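Local coordinates for protein signal recognition particle receptor FtsY (PDB 5L3S) that serves as the receptor for the signal recognition particle and joins a helical bundle to a P-loop nucleotide-binding domain of the SRP54 family, at residues K14-I27 with L48-R62. Sequence-based numbering, arbitrary orientation.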
# COMPACT_ATOMS: atom_id res chain seq x y z
N LYS B 14 -51.22 1.44 7.84
CA LYS B 14 -50.57 0.30 8.48
C LYS B 14 -49.05 0.45 8.37
O LYS B 14 -48.32 0.28 9.34
CB LYS B 14 -51.01 -1.01 7.83
CG LYS B 14 -52.51 -1.09 7.56
CD LYS B 14 -52.87 -2.33 6.75
CE LYS B 14 -52.03 -2.42 5.48
NZ LYS B 14 -52.09 -1.17 4.66
N TYR B 15 -48.60 0.76 7.16
CA TYR B 15 -47.18 0.90 6.90
C TYR B 15 -46.80 2.38 6.89
O TYR B 15 -47.55 3.21 6.38
CB TYR B 15 -46.83 0.26 5.55
CG TYR B 15 -47.56 -1.03 5.26
CD1 TYR B 15 -48.16 -1.25 4.02
CD2 TYR B 15 -47.66 -2.04 6.22
CE1 TYR B 15 -48.84 -2.43 3.75
CE2 TYR B 15 -48.34 -3.22 5.95
CZ TYR B 15 -48.92 -3.41 4.71
OH TYR B 15 -49.60 -4.58 4.44
N LYS B 16 -45.64 2.70 7.47
CA LYS B 16 -45.15 4.08 7.49
C LYS B 16 -44.29 4.39 6.27
O LYS B 16 -43.59 3.52 5.76
CB LYS B 16 -44.37 4.38 8.77
CG LYS B 16 -45.24 4.54 10.02
CD LYS B 16 -46.28 5.65 9.84
CE LYS B 16 -47.08 5.86 11.11
NZ LYS B 16 -48.25 6.76 10.91
N THR B 17 -44.37 5.62 5.79
CA THR B 17 -43.62 6.04 4.62
C THR B 17 -42.25 6.62 5.01
O THR B 17 -42.16 7.53 5.83
CB THR B 17 -44.41 7.08 3.80
OG1 THR B 17 -45.68 6.53 3.45
CG2 THR B 17 -43.65 7.45 2.54
N ILE B 18 -41.19 6.10 4.41
CA ILE B 18 -39.86 6.60 4.71
C ILE B 18 -39.63 7.98 4.11
O ILE B 18 -39.84 8.19 2.92
CB ILE B 18 -38.77 5.64 4.21
CG1 ILE B 18 -38.91 4.28 4.88
CG2 ILE B 18 -37.39 6.24 4.45
CD1 ILE B 18 -37.91 3.26 4.35
N LYS B 19 -39.21 8.91 4.96
CA LYS B 19 -38.87 10.26 4.53
C LYS B 19 -37.38 10.47 4.76
O LYS B 19 -36.76 9.71 5.50
CB LYS B 19 -39.65 11.29 5.35
CG LYS B 19 -41.15 11.05 5.41
CD LYS B 19 -41.75 11.08 4.02
CE LYS B 19 -43.26 10.78 4.08
NZ LYS B 19 -43.97 11.76 4.92
N GLU B 20 -36.83 11.51 4.14
CA GLU B 20 -35.39 11.77 4.25
C GLU B 20 -34.94 11.90 5.70
O GLU B 20 -33.93 11.33 6.10
CB GLU B 20 -34.96 13.01 3.45
CG GLU B 20 -33.44 13.14 3.36
CD GLU B 20 -32.98 14.33 2.54
OE1 GLU B 20 -33.82 15.18 2.18
OE2 GLU B 20 -31.77 14.41 2.25
N ASP B 21 -35.73 12.62 6.49
CA ASP B 21 -35.48 12.84 7.91
C ASP B 21 -35.33 11.54 8.70
O ASP B 21 -34.60 11.49 9.70
CB ASP B 21 -36.61 13.70 8.50
CG ASP B 21 -36.47 13.89 10.00
OD1 ASP B 21 -37.27 13.28 10.75
OD2 ASP B 21 -35.58 14.64 10.42
N ASP B 22 -36.02 10.49 8.26
CA ASP B 22 -35.89 9.18 8.89
C ASP B 22 -34.50 8.57 8.67
O ASP B 22 -34.05 7.73 9.45
CB ASP B 22 -36.94 8.21 8.33
CG ASP B 22 -38.37 8.65 8.62
OD1 ASP B 22 -38.66 9.00 9.78
OD2 ASP B 22 -39.19 8.65 7.68
N LEU B 23 -33.83 9.00 7.60
CA LEU B 23 -32.61 8.32 7.12
C LEU B 23 -31.31 8.99 7.55
O LEU B 23 -30.24 8.36 7.50
CB LEU B 23 -32.63 8.23 5.59
CG LEU B 23 -33.78 7.47 4.93
CD1 LEU B 23 -33.59 7.42 3.43
CD2 LEU B 23 -33.88 6.07 5.50
N ASN B 24 -31.39 10.25 7.95
CA ASN B 24 -30.19 11.05 8.19
C ASN B 24 -29.15 10.47 9.15
O ASN B 24 -27.98 10.36 8.80
CB ASN B 24 -30.58 12.47 8.61
CG ASN B 24 -31.18 13.26 7.47
OD1 ASN B 24 -30.93 12.97 6.30
ND2 ASN B 24 -31.97 14.28 7.80
N ASP B 25 -29.58 10.10 10.35
CA ASP B 25 -28.65 9.56 11.34
C ASP B 25 -27.97 8.28 10.88
O ASP B 25 -26.76 8.12 11.04
CB ASP B 25 -29.36 9.30 12.67
CG ASP B 25 -29.70 10.57 13.40
OD1 ASP B 25 -29.10 11.61 13.06
OD2 ASP B 25 -30.55 10.52 14.31
N VAL B 26 -28.74 7.35 10.33
CA VAL B 26 -28.16 6.07 9.93
C VAL B 26 -27.26 6.21 8.70
O VAL B 26 -26.26 5.50 8.56
CB VAL B 26 -29.24 4.98 9.75
CG1 VAL B 26 -30.17 5.32 8.60
CG2 VAL B 26 -28.58 3.62 9.53
N ILE B 27 -27.61 7.13 7.80
CA ILE B 27 -26.80 7.35 6.60
C ILE B 27 -25.41 7.86 7.00
O ILE B 27 -24.39 7.47 6.40
CB ILE B 27 -27.48 8.32 5.60
CG1 ILE B 27 -28.70 7.66 4.96
CG2 ILE B 27 -26.54 8.71 4.48
CD1 ILE B 27 -28.38 6.49 4.08
N LEU B 48 -24.37 6.00 -1.10
CA LEU B 48 -25.33 6.42 -0.09
C LEU B 48 -26.44 7.29 -0.67
O LEU B 48 -27.58 7.29 -0.17
CB LEU B 48 -24.61 7.14 1.05
CG LEU B 48 -23.70 6.23 1.87
CD1 LEU B 48 -23.07 7.04 2.97
CD2 LEU B 48 -24.48 5.05 2.44
N GLU B 49 -26.12 8.04 -1.72
CA GLU B 49 -27.14 8.81 -2.43
C GLU B 49 -28.08 7.85 -3.14
O GLU B 49 -29.29 8.09 -3.18
CB GLU B 49 -26.52 9.78 -3.44
CG GLU B 49 -25.92 11.03 -2.82
CD GLU B 49 -26.96 11.90 -2.14
OE1 GLU B 49 -28.02 12.16 -2.76
OE2 GLU B 49 -26.73 12.30 -0.97
N ASP B 50 -27.53 6.77 -3.70
CA ASP B 50 -28.34 5.72 -4.33
C ASP B 50 -29.29 5.13 -3.29
O ASP B 50 -30.47 4.93 -3.54
CB ASP B 50 -27.45 4.59 -4.87
CG ASP B 50 -26.73 4.96 -6.16
OD1 ASP B 50 -27.10 5.96 -6.80
OD2 ASP B 50 -25.79 4.22 -6.55
N LEU B 51 -28.73 4.86 -2.11
CA LEU B 51 -29.46 4.24 -1.01
C LEU B 51 -30.63 5.11 -0.55
O LEU B 51 -31.77 4.64 -0.46
CB LEU B 51 -28.48 3.98 0.14
CG LEU B 51 -29.06 3.36 1.42
CD1 LEU B 51 -29.73 2.02 1.11
CD2 LEU B 51 -27.97 3.22 2.48
N LYS B 52 -30.35 6.38 -0.27
CA LYS B 52 -31.40 7.33 0.12
C LYS B 52 -32.52 7.40 -0.92
O LYS B 52 -33.72 7.34 -0.58
CB LYS B 52 -30.79 8.72 0.33
CG LYS B 52 -31.82 9.82 0.54
CD LYS B 52 -31.14 11.18 0.70
CE LYS B 52 -30.19 11.19 1.89
NZ LYS B 52 -29.74 12.57 2.22
N ASN B 53 -32.14 7.51 -2.19
CA ASN B 53 -33.13 7.62 -3.26
C ASN B 53 -33.97 6.37 -3.44
O ASN B 53 -35.14 6.45 -3.81
CB ASN B 53 -32.45 7.98 -4.58
CG ASN B 53 -31.93 9.38 -4.58
OD1 ASN B 53 -32.58 10.29 -4.06
ND2 ASN B 53 -30.75 9.58 -5.17
N ASN B 54 -33.37 5.21 -3.20
CA ASN B 54 -34.14 3.97 -3.27
C ASN B 54 -35.16 3.89 -2.16
O ASN B 54 -36.20 3.26 -2.31
CB ASN B 54 -33.21 2.76 -3.20
CG ASN B 54 -33.96 1.45 -3.35
OD1 ASN B 54 -34.44 0.88 -2.36
ND2 ASN B 54 -34.08 0.97 -4.58
N LEU B 55 -34.88 4.52 -1.02
CA LEU B 55 -35.74 4.34 0.15
C LEU B 55 -36.77 5.45 0.38
O LEU B 55 -37.82 5.19 0.96
CB LEU B 55 -34.89 4.12 1.41
CG LEU B 55 -34.14 2.79 1.41
CD1 LEU B 55 -33.15 2.70 2.55
CD2 LEU B 55 -35.12 1.63 1.45
N ILE B 56 -36.47 6.67 -0.07
CA ILE B 56 -37.39 7.78 0.10
C ILE B 56 -38.68 7.44 -0.63
O ILE B 56 -38.68 7.28 -1.85
CB ILE B 56 -36.86 9.11 -0.49
CG1 ILE B 56 -35.59 9.56 0.23
CG2 ILE B 56 -37.92 10.21 -0.35
CD1 ILE B 56 -35.74 9.58 1.69
N GLY B 57 -39.76 7.29 0.12
CA GLY B 57 -41.05 7.00 -0.47
C GLY B 57 -41.53 5.57 -0.28
O GLY B 57 -42.70 5.27 -0.49
N LYS B 58 -40.61 4.69 0.12
CA LYS B 58 -40.95 3.29 0.36
C LYS B 58 -41.71 3.13 1.67
O LYS B 58 -41.44 3.83 2.64
CB LYS B 58 -39.70 2.41 0.37
CG LYS B 58 -38.88 2.45 -0.91
CD LYS B 58 -39.69 2.07 -2.14
CE LYS B 58 -38.79 1.91 -3.36
NZ LYS B 58 -39.59 1.71 -4.61
N LYS B 59 -42.66 2.20 1.69
CA LYS B 59 -43.44 1.94 2.90
C LYS B 59 -42.74 0.93 3.79
O LYS B 59 -41.90 0.16 3.33
CB LYS B 59 -44.84 1.44 2.53
CG LYS B 59 -45.67 2.41 1.72
CD LYS B 59 -47.00 1.78 1.35
CE LYS B 59 -47.87 2.73 0.53
NZ LYS B 59 -49.19 2.12 0.21
N VAL B 60 -43.09 0.94 5.07
CA VAL B 60 -42.49 0.03 6.04
C VAL B 60 -43.41 -0.11 7.25
O VAL B 60 -44.11 0.83 7.62
CB VAL B 60 -41.09 0.51 6.47
CG1 VAL B 60 -41.19 1.82 7.24
CG2 VAL B 60 -40.38 -0.54 7.29
N SER B 61 -43.41 -1.29 7.87
CA SER B 61 -44.25 -1.55 9.03
C SER B 61 -43.94 -0.61 10.19
O SER B 61 -42.80 -0.15 10.34
CB SER B 61 -44.11 -3.00 9.49
OG SER B 61 -44.84 -3.23 10.68
N ARG B 62 -44.95 -0.34 11.01
CA ARG B 62 -44.83 0.61 12.11
C ARG B 62 -43.81 0.20 13.17
O ARG B 62 -42.99 1.02 13.58
CB ARG B 62 -46.19 0.86 12.76
CG ARG B 62 -47.11 1.74 11.94
CD ARG B 62 -48.53 1.71 12.48
NE ARG B 62 -49.42 2.59 11.72
CZ ARG B 62 -50.73 2.69 11.91
NH1 ARG B 62 -51.32 1.96 12.85
NH2 ARG B 62 -51.45 3.51 11.17
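Ile18 lies over the turn 55-58 that ends helix 41-55, and the turn holds it through both its N and its O. Its N donates to Lys58 O at 2.9 Å in a nearly straight bond (173°), while its O accepts from Gly57 N, the donor tilted a little from the carbonyl plane. CB rests 3.4 Å from Leu55 O. With CG1 anti to the carbonyl carbon (chi1 -61°), the Ile18 and Val60 side chains cross at about a right angle, CG1 meeting Val60 CG1 at 4.1 Å. The type II turn places Gly57 at a positive phi. Beyond it, strands 15-17 and 59-61 form a short antiparallel ribbon in which Lys16 pairs with Val60.

Ile27 carries the other end, where the helical segments 20-27 and 48-55 run roughly antiparallel: its side chain and that of Leu51 slide past each other in opposite directions, Ile27 CD1 to Leu51 CD2 3.7 Å, and CG2 meets Leu48 CD1. Midway, Leu23 CD1 touches Ile56 CD1 at 3.5 Å, and Leu23 and Val60 also reach helix 66-85, tying both segments into the helical bundle. Lys52, bent at chi3 (-59°), donates from NZ to the anti lone pair of Glu20 OE2 at 2.7 Å, a salt bridge. Apolar branches thus fill the interior, backbone bonds fix the turn, and the Glu20-Lys52 pair, at the more exposed edge, probably favours the charged form of both groups.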